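Side-chain contacts in flagellar hook associated protein type 3 FlgL (Legionella pneumophila subsp. pneumophila, PDB 5YTI), which probably serves as a structural component of the bacterial flagellum, as a flagellin-family protein associated with the flagellar hook: residues Gln67-Ala72 / Val173-Thr178; Arg74-Ile79 / Leu339-Asp344; Ala166-Leu171 / Glu353-Ala358. All blocks are in the same frame, centred on the assembly; numbering follows the deposited sequence.

Contact 1 of 3, residues Gln67-Ala72 / Val173-Thr178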
loop_
_atom_site.group_PDB
_atom_site.type_symbol
_atom_site.label_atom_id
_atom_site.label_comp_id
_atom_site.label_asym_id
_atom_site.label_seq_id
_atom_site.Cartn_x
_atom_site.Cartn_y
_atom_site.Cartn_z
ATOM N N GLN A 67 16.896 22.950 15.148
ATOM C CA GLN A 67 16.158 23.053 16.429
ATOM C C GLN A 67 14.667 22.921 16.195
ATOM O O GLN A 67 14.001 22.223 16.942
ATOM C CB GLN A 67 16.460 24.377 17.180
ATOM C CG GLN A 67 17.823 24.431 17.912
ATOM C CD GLN A 67 18.157 25.801 18.542
ATOM O OE1 GLN A 67 18.956 26.562 17.987
ATOM N NE2 GLN A 67 17.551 26.112 19.704
ATOM N N ALA A 68 14.149 23.570 15.151
ATOM C CA ALA A 68 12.705 23.575 14.868
ATOM C C ALA A 68 12.237 22.274 14.238
ATOM O O ALA A 68 11.098 21.838 14.427
ATOM C CB ALA A 68 12.344 24.735 13.963
ATOM N N ALA A 69 13.117 21.662 13.461
ATOM C CA ALA A 69 12.832 20.373 12.847
ATOM C C ALA A 69 12.787 19.278 13.906
ATOM O O ALA A 69 11.822 18.519 14.014
ATOM C CB ALA A 69 13.897 20.052 11.817
ATOM N N ASP A 70 13.852 19.218 14.689
ATOM C CA ASP A 70 13.947 18.305 15.800
ATOM C C ASP A 70 12.668 18.359 16.606
ATOM O O ASP A 70 12.197 17.341 17.063
ATOM C CB ASP A 70 15.147 18.669 16.669
ATOM C CG ASP A 70 15.720 17.485 17.417
ATOM O OD1 ASP A 70 15.060 17.052 18.393
ATOM O OD2 ASP A 70 16.850 17.034 17.055
ATOM N N SER A 71 12.068 19.531 16.756
ATOM C CA SER A 71 10.895 19.640 17.625
ATOM C C SER A 71 9.579 19.231 16.999
ATOM O O SER A 71 8.771 18.551 17.652
ATOM C CB SER A 71 10.785 21.039 18.188
ATOM O OG SER A 71 11.563 21.045 19.356
ATOM N N ALA A 72 9.365 19.653 15.750
ATOM C CA ALA A 72 8.169 19.278 14.988
ATOM C C ALA A 72 8.090 17.764 14.833
ATOM O O ALA A 72 7.015 17.188 14.870
ATOM C CB ALA A 72 8.169 19.954 13.616
ATOM N N VAL A 173 16.329 18.030 5.155
ATOM C CA VAL A 173 15.597 17.019 5.953
ATOM C C VAL A 173 14.083 17.318 5.956
ATOM O O VAL A 173 13.668 18.464 6.099
ATOM C CB VAL A 173 16.066 17.036 7.419
ATOM C CG1 VAL A 173 15.159 16.188 8.302
ATOM C CG2 VAL A 173 17.501 16.574 7.500
ATOM N N ALA A 174 13.241 16.297 5.822
ATOM C CA ALA A 174 11.790 16.543 5.771
ATOM C C ALA A 174 11.228 16.727 7.177
ATOM O O ALA A 174 11.511 15.916 8.044
ATOM C CB ALA A 174 11.080 15.398 5.060
ATOM N N VAL A 175 10.430 17.770 7.400
ATOM C CA VAL A 175 9.980 18.062 8.750
ATOM C C VAL A 175 8.533 17.712 8.974
ATOM O O VAL A 175 7.955 18.106 9.988
ATOM C CB VAL A 175 10.170 19.536 9.121
ATOM C CG1 VAL A 175 11.609 19.944 8.907
ATOM C CG2 VAL A 175 9.237 20.419 8.314
ATOM N N ASN A 176 7.938 16.985 8.040
ATOM C CA ASN A 176 6.558 16.536 8.190
ATOM C C ASN A 176 6.316 15.313 7.363
ATOM O O ASN A 176 7.141 14.928 6.528
ATOM C CB ASN A 176 5.563 17.632 7.771
ATOM C CG ASN A 176 5.620 17.958 6.292
ATOM O OD1 ASN A 176 6.661 18.283 5.744
ATOM N ND2 ASN A 176 4.482 17.900 5.650
ATOM N N ASP A 177 5.174 14.690 7.615
ATOM C CA ASP A 177 4.641 13.667 6.726
ATOM C C ASP A 177 3.224 14.079 6.328
ATOM O O ASP A 177 2.683 15.049 6.872
ATOM C CB ASP A 177 4.639 12.306 7.398
ATOM C CG ASP A 177 6.031 11.815 7.745
ATOM O OD1 ASP A 177 6.533 12.171 8.834
ATOM O OD2 ASP A 177 6.609 11.027 6.955
ATOM N N THR A 178 2.628 13.369 5.370
ATOM C CA THR A 178 1.311 13.762 4.883
ATOM C C THR A 178 0.290 12.645 4.969
ATOM O O THR A 178 0.615 11.470 4.833
ATOM C CB THR A 178 1.371 14.361 3.454
ATOM O OG1 THR A 178 1.721 13.359 2.489
ATOM C CG2 THR A 178 2.379 15.486 3.423
#
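Val-175 turns one branch onto the methyl of Ala-69: Val-175 CG1 lies 3.7 Å from Ala-69 CB. Val-175 CG1 is also 4.1 Å from Ala-69 CA, so it rests on the helix surface at the root of the alanine side chain as well as on its tip. The valine torsion (chi1 -55°) selects the branch that does this. It sets CG1 beside the backbone N and anti to the carbonyl carbon, facing the helix, while CG2 is not the branch that meets Ala-69. One turn further along, Ala-72 CB approaches Val-175 O at 4.1 Å. No hydrogen bond links 67-72 to 173-178; the join is one apolar pair, Ala-69 with Val-175, plus the methyl of Ala-72 against the Val-175 carbonyl. The backbone of Val-175 is itself hydrogen-bonded to Arg-163, just before strand 164-168, and Leu-352 of helix 316-374 packs against both Ala-69 and Val-173. The contact forms just past the second strand of a beta-hairpin, 164-168 and 171-174, where the chain leaves it; the hairpin lies along a bundle of long helices, as in the helical core domain of flagellins.

Contact 2 of 3, residues Arg74-Ile79 / Leu339-Asp344; sequences RLEEGI and LSVQSD
Glu-77 leaves its helix with CG anti to the backbone N and then bends at the next bond (chi2 55°), which swings the carboxylate across to Gln-342. The glutamine comes from the other side with CG beside its own backbone N and a chain that runs on extended to the amide. The two side chains cross at about a right angle, yet their flat ends are nearly parallel, turned only 13° apart, and offset, the carboxylate standing out of the plane of the amide. Gln-342 NE2 donates to Glu-77 OE2 over 2.9 Å, but the bond is weak because it is strongly bent, with an angle of 127° at the hydrogen. The second carboxylate oxygen is used differently: Glu-77 OE1 lies over the aliphatic part of the glutamine, 3.8 Å from Gln-342 CB and equally far from Gln-342 CG. The carboxylate thus meets both the polar end and the stem of one side chain. One residue earlier, Glu-76 adds a loose touch, its OE1 standing 4.5 Å from Val-341 CG1.

On the second helix Leu-339 O takes two bonds from Ser-343, one from the backbone N (2.7 Å from Ser-343 N to Leu-339 O) and one from OG at 3.1 Å, arriving from opposite faces of the carbonyl plane. Ser-343 OG is also bonded to Asn-223 of the second subunit, so this helix borders the subunit interface. Leu-345 of helix 316-374 packs on both glutamates, while Leu-80 and Val-84 of helix 49-96 meet Val-341 and Gln-342. The contact joins helices 49-96 and 316-374, which run roughly antiparallel here; Phe-136, in a loop, lies against Glu-76, and Asp-177, in the loop after strand 171-174, touches Val-341.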
loop_
_atom_site.group_PDB
_atom_site.type_symbol
_atom_site.label_atom_id
_atom_site.label_comp_id
_atom_site.label_asym_id
_atom_site.label_seq_id
_atom_site.Cartn_x
_atom_site.Cartn_y
_atom_site.Cartn_z
ATOM N N ARG A 74 9.575 15.332 16.849
ATOM C CA ARG A 74 9.288 14.670 18.119
ATOM C C ARG A 74 7.811 14.826 18.550
ATOM O O ARG A 74 7.226 13.884 19.100
ATOM C CB ARG A 74 10.243 15.158 19.210
ATOM C CG ARG A 74 11.649 14.572 19.086
ATOM C CD ARG A 74 12.530 14.856 20.310
ATOM N NE ARG A 74 13.947 14.968 19.947
ATOM C CZ ARG A 74 14.809 13.955 19.865
ATOM N NH1 ARG A 74 16.075 14.185 19.497
ATOM N NH2 ARG A 74 14.420 12.718 20.146
ATOM N N LEU A 75 7.214 15.993 18.287
ATOM C CA LEU A 75 5.776 16.195 18.487
ATOM C C LEU A 75 4.990 15.181 17.635
ATOM O O LEU A 75 4.044 14.539 18.110
ATOM C CB LEU A 75 5.387 17.631 18.120
ATOM C CG LEU A 75 4.309 18.330 18.948
ATOM C CD1 LEU A 75 4.741 18.404 20.402
ATOM C CD2 LEU A 75 4.041 19.733 18.412
ATOM N N GLU A 76 5.420 15.031 16.381
ATOM C CA GLU A 76 4.867 14.055 15.437
ATOM C C GLU A 76 5.144 12.581 15.842
ATOM O O GLU A 76 4.328 11.720 15.590
ATOM C CB GLU A 76 5.407 14.335 14.025
ATOM C CG GLU A 76 4.645 13.616 12.924
ATOM C CD GLU A 76 5.438 13.412 11.635
ATOM O OE1 GLU A 76 5.494 12.260 11.158
ATOM O OE2 GLU A 76 5.981 14.397 11.082
ATOM N N GLU A 77 6.287 12.277 16.450
ATOM C CA GLU A 77 6.535 10.917 16.899
ATOM C C GLU A 77 5.430 10.558 17.881
ATOM O O GLU A 77 4.884 9.468 17.824
ATOM C CB GLU A 77 7.939 10.777 17.523
ATOM C CG GLU A 77 8.266 9.416 18.159
ATOM C CD GLU A 77 8.084 8.191 17.223
ATOM O OE1 GLU A 77 8.520 8.203 16.052
ATOM O OE2 GLU A 77 7.516 7.175 17.673
ATOM N N GLY A 78 5.052 11.507 18.735
ATOM C CA GLY A 78 4.108 11.255 19.841
ATOM C C GLY A 78 2.656 11.078 19.434
ATOM O O GLY A 78 1.900 10.354 20.096
ATOM N N ILE A 79 2.272 11.758 18.352
ATOM C CA ILE A 79 0.963 11.579 17.742
ATOM C C ILE A 79 0.889 10.229 17.026
ATOM O O ILE A 79 -0.046 9.464 17.246
ATOM C CB ILE A 79 0.628 12.725 16.772
ATOM C CG1 ILE A 79 0.472 14.049 17.552
ATOM C CG2 ILE A 79 -0.628 12.403 15.967
ATOM C CD1 ILE A 79 -0.674 14.080 18.554
ATOM N N LEU A 339 4.513 2.081 11.900
ATOM C CA LEU A 339 5.869 1.799 12.327
ATOM C C LEU A 339 6.917 2.179 11.263
ATOM O O LEU A 339 8.021 2.575 11.628
ATOM C CB LEU A 339 6.025 0.323 12.706
ATOM C CG LEU A 339 7.419 -0.111 13.168
ATOM C CD1 LEU A 339 7.912 0.681 14.381
ATOM C CD2 LEU A 339 7.417 -1.601 13.479
ATOM N N SER A 340 6.608 2.056 9.967
ATOM C CA SER A 340 7.613 2.382 8.953
ATOM C C SER A 340 7.726 3.879 8.851
ATOM O O SER A 340 8.816 4.409 8.646
ATOM C CB SER A 340 7.340 1.745 7.586
ATOM O OG SER A 340 6.289 2.375 6.869
ATOM N N VAL A 341 6.608 4.576 9.020
ATOM C CA VAL A 341 6.664 6.031 9.106
ATOM C C VAL A 341 7.457 6.419 10.340
ATOM O O VAL A 341 8.252 7.314 10.269
ATOM C CB VAL A 341 5.278 6.698 9.125
ATOM C CG1 VAL A 341 5.407 8.193 9.283
ATOM C CG2 VAL A 341 4.516 6.414 7.839
ATOM N N GLN A 342 7.275 5.734 11.456
ATOM C CA GLN A 342 8.098 6.005 12.650
ATOM C C GLN A 342 9.562 5.725 12.402
ATOM O O GLN A 342 10.409 6.513 12.791
ATOM C CB GLN A 342 7.660 5.182 13.865
ATOM C CG GLN A 342 6.335 5.607 14.450
ATOM C CD GLN A 342 5.873 4.652 15.501
ATOM O OE1 GLN A 342 5.749 3.458 15.252
ATOM N NE2 GLN A 342 5.605 5.171 16.688
ATOM N N SER A 343 9.872 4.594 11.777
ATOM C CA SER A 343 11.275 4.278 11.509
ATOM C C SER A 343 11.863 5.390 10.633
ATOM O O SER A 343 12.965 5.830 10.904
ATOM C CB SER A 343 11.451 2.887 10.879
ATOM O OG SER A 343 11.052 1.853 11.787
ATOM N N ASP A 344 11.113 5.861 9.626
ATOM C CA ASP A 344 11.571 6.941 8.735
ATOM C C ASP A 344 11.932 8.219 9.517
ATOM O O ASP A 344 12.909 8.912 9.224
ATOM C CB ASP A 344 10.505 7.303 7.683
ATOM C CG ASP A 344 11.073 8.161 6.546
ATOM O OD1 ASP A 344 11.834 7.594 5.725
ATOM O OD2 ASP A 344 10.779 9.378 6.450
#

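Contact 3 of 3, residues Ala166-Leu171 / Glu353-Ala358; sequences AVTTSL and ETAEKA
This is a small apolar contact in which the turn end of a beta-hairpin rests on one side of a long helix, Val-167 and Thr-168 sitting over Ala-355 of helix 316-374. The chain bends at Val-167, then reverses between Thr-168 and Leu-171 into strand 171-174, and Val-167 N is hydrogen-bonded to Leu-171 O at 3.2 Å, which ties the two arms of the hairpin together beside the contact. Thr-168 supplies its methyl: CG2 lies 3.4 Å from Ala-355 CB and 3.9 Å from Ala-355 CA, so it lies on the methyl and beside the alpha carbon. The torsion of Thr-168 (chi1 74°) sorts its two branches, placing CG2 beside the backbone N and against the alanine, whereas OG1 sits between the backbone N and the carbonyl carbon and is carried off to a greater distance from Ala-355.

Val-167 approaches the same methyl twice. Its carbonyl oxygen stands 3.7 Å from Ala-355 CB, and its CG2 branch is looser, with 4.2 Å between Val-167 CG2 and Ala-355 CB. Ala-355, with a single methyl, is thereby met by a threonine methyl, a valine methyl and a backbone oxygen, and the backbones draw near, with Thr-168 CA only 6.2 Å from Ala-355 CA. Arg-66 and Asn-65 of helix 49-96 lie against Val-167.

No hydrogen bond joins 166-171 to 353-358, so within this pair the fit rests on methyl contacts and a carbonyl oxygen against a methyl. The directional bonds of Val-167 lie outside the pair's apolar contacts: its N binds Leu-171 O, and its O accepts from Asn-359 ND2, further along the same helix, a polar partner for a carbonyl that sits over a buried alanine.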
loop_
_atom_site.group_PDB
_atom_site.type_symbol
_atom_site.label_atom_id
_atom_site.label_comp_id
_atom_site.label_asym_id
_atom_site.label_seq_id
_atom_site.Cartn_x
_atom_site.Cartn_y
_atom_site.Cartn_z
ATOM N N ALA A 166 16.969 23.122 5.061
ATOM C CA ALA A 166 18.419 23.183 5.169
ATOM C C ALA A 166 18.780 23.195 6.656
ATOM O O ALA A 166 18.321 24.073 7.396
ATOM C CB ALA A 166 18.950 24.431 4.473
ATOM N N VAL A 167 19.556 22.194 7.090
ATOM C CA VAL A 167 20.064 22.097 8.466
ATOM C C VAL A 167 21.592 21.905 8.539
ATOM O O VAL A 167 22.155 21.795 9.633
ATOM C CB VAL A 167 19.336 20.976 9.239
ATOM C CG1 VAL A 167 17.847 21.269 9.303
ATOM C CG2 VAL A 167 19.540 19.616 8.591
ATOM N N THR A 168 22.234 21.820 7.364
ATOM C CA THR A 168 23.682 22.043 7.150
ATOM C C THR A 168 23.809 22.584 5.717
ATOM O O THR A 168 22.784 22.862 5.086
ATOM C CB THR A 168 24.541 20.763 7.308
ATOM O OG1 THR A 168 24.366 19.901 6.166
ATOM C CG2 THR A 168 24.220 20.013 8.617
ATOM N N THR A 169 25.029 22.715 5.179
ATOM C CA THR A 169 25.215 23.385 3.858
ATOM C C THR A 169 24.702 22.572 2.666
ATOM O O THR A 169 24.448 23.119 1.575
ATOM C CB THR A 169 26.687 23.747 3.560
ATOM O OG1 THR A 169 27.405 23.928 4.781
ATOM C CG2 THR A 169 26.758 25.035 2.710
ATOM N N SER A 170 24.559 21.270 2.881
ATOM C CA SER A 170 24.221 20.365 1.806
ATOM C C SER A 170 23.313 19.239 2.286
ATOM O O SER A 170 23.256 18.180 1.660
ATOM C CB SER A 170 25.513 19.788 1.245
ATOM O OG SER A 170 26.200 19.133 2.295
ATOM N N LEU A 171 22.605 19.457 3.390
ATOM C CA LEU A 171 21.623 18.470 3.845
ATOM C C LEU A 171 20.239 19.080 4.049
ATOM O O LEU A 171 20.053 19.997 4.851
ATOM C CB LEU A 171 22.089 17.778 5.132
ATOM C CG LEU A 171 21.242 16.590 5.587
ATOM C CD1 LEU A 171 21.245 15.521 4.499
ATOM C CD2 LEU A 171 21.740 16.050 6.933
ATOM N N GLU A 353 20.672 14.957 14.806
ATOM C CA GLU A 353 21.705 14.905 15.838
ATOM C C GLU A 353 23.094 14.823 15.148
ATOM O O GLU A 353 24.093 15.294 15.687
ATOM C CB GLU A 353 21.453 13.799 16.902
ATOM C CG GLU A 353 20.199 14.003 17.787
ATOM C CD GLU A 353 20.201 15.263 18.700
ATOM O OE1 GLU A 353 19.609 15.191 19.799
ATOM O OE2 GLU A 353 20.744 16.341 18.355
ATOM N N THR A 354 23.151 14.293 13.932
ATOM C CA THR A 354 24.356 14.447 13.102
ATOM C C THR A 354 24.677 15.911 12.779
ATOM O O THR A 354 25.824 16.344 12.916
ATOM C CB THR A 354 24.235 13.663 11.780
ATOM O OG1 THR A 354 25.092 12.530 11.848
ATOM C CG2 THR A 354 24.615 14.516 10.541
ATOM N N ALA A 355 23.669 16.657 12.334
ATOM C CA ALA A 355 23.847 18.039 11.935
ATOM C C ALA A 355 24.219 18.991 13.104
ATOM O O ALA A 355 24.938 19.962 12.893
ATOM C CB ALA A 355 22.600 18.523 11.212
ATOM N N GLU A 356 23.752 18.714 14.323
ATOM C CA GLU A 356 24.082 19.556 15.500
ATOM C C GLU A 356 25.592 19.526 15.822
ATOM O O GLU A 356 26.145 20.549 16.243
ATOM C CB GLU A 356 23.233 19.145 16.735
ATOM C CG GLU A 356 23.261 20.085 17.946
ATOM C CD GLU A 356 22.200 19.747 19.002
ATOM O OE1 GLU A 356 21.647 18.615 19.006
ATOM O OE2 GLU A 356 21.911 20.623 19.847
ATOM N N LYS A 357 26.245 18.369 15.614
ATOM C CA LYS A 357 27.703 18.229 15.824
ATOM C C LYS A 357 28.486 18.849 14.662
ATOM O O LYS A 357 29.588 19.382 14.862
ATOM C CB LYS A 357 28.131 16.758 16.011
ATOM C CG LYS A 357 29.642 16.554 16.185
ATOM N N ALA A 358 27.912 18.783 13.459
ATOM C CA ALA A 358 28.577 19.252 12.241
ATOM C C ALA A 358 28.483 20.771 12.056
ATOM O O ALA A 358 29.315 21.365 11.373
ATOM C CB ALA A 358 28.000 18.551 11.027
#

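From the N-terminal side, helix 49-96 offers 67-72 and then 74-79. Contact 1 closes a loop of 100 residues to 173-178, the end of strand 171-174 and the loop after it, while contact 2 closes a much longer one to 339-344 on helix 316-374. Contact 3 starts at 166-171, inside the first loop, and ends at 353-358, beyond the second. All three loops cross pairwise and none nests in another. Helix 49-96, the hairpin and helix 316-374 are thus joined in each pairing. Contacts 1 and 2 meet where Asp-177 packs on Val-341, and contacts 1 and 3 where Val-173 packs on Val-167.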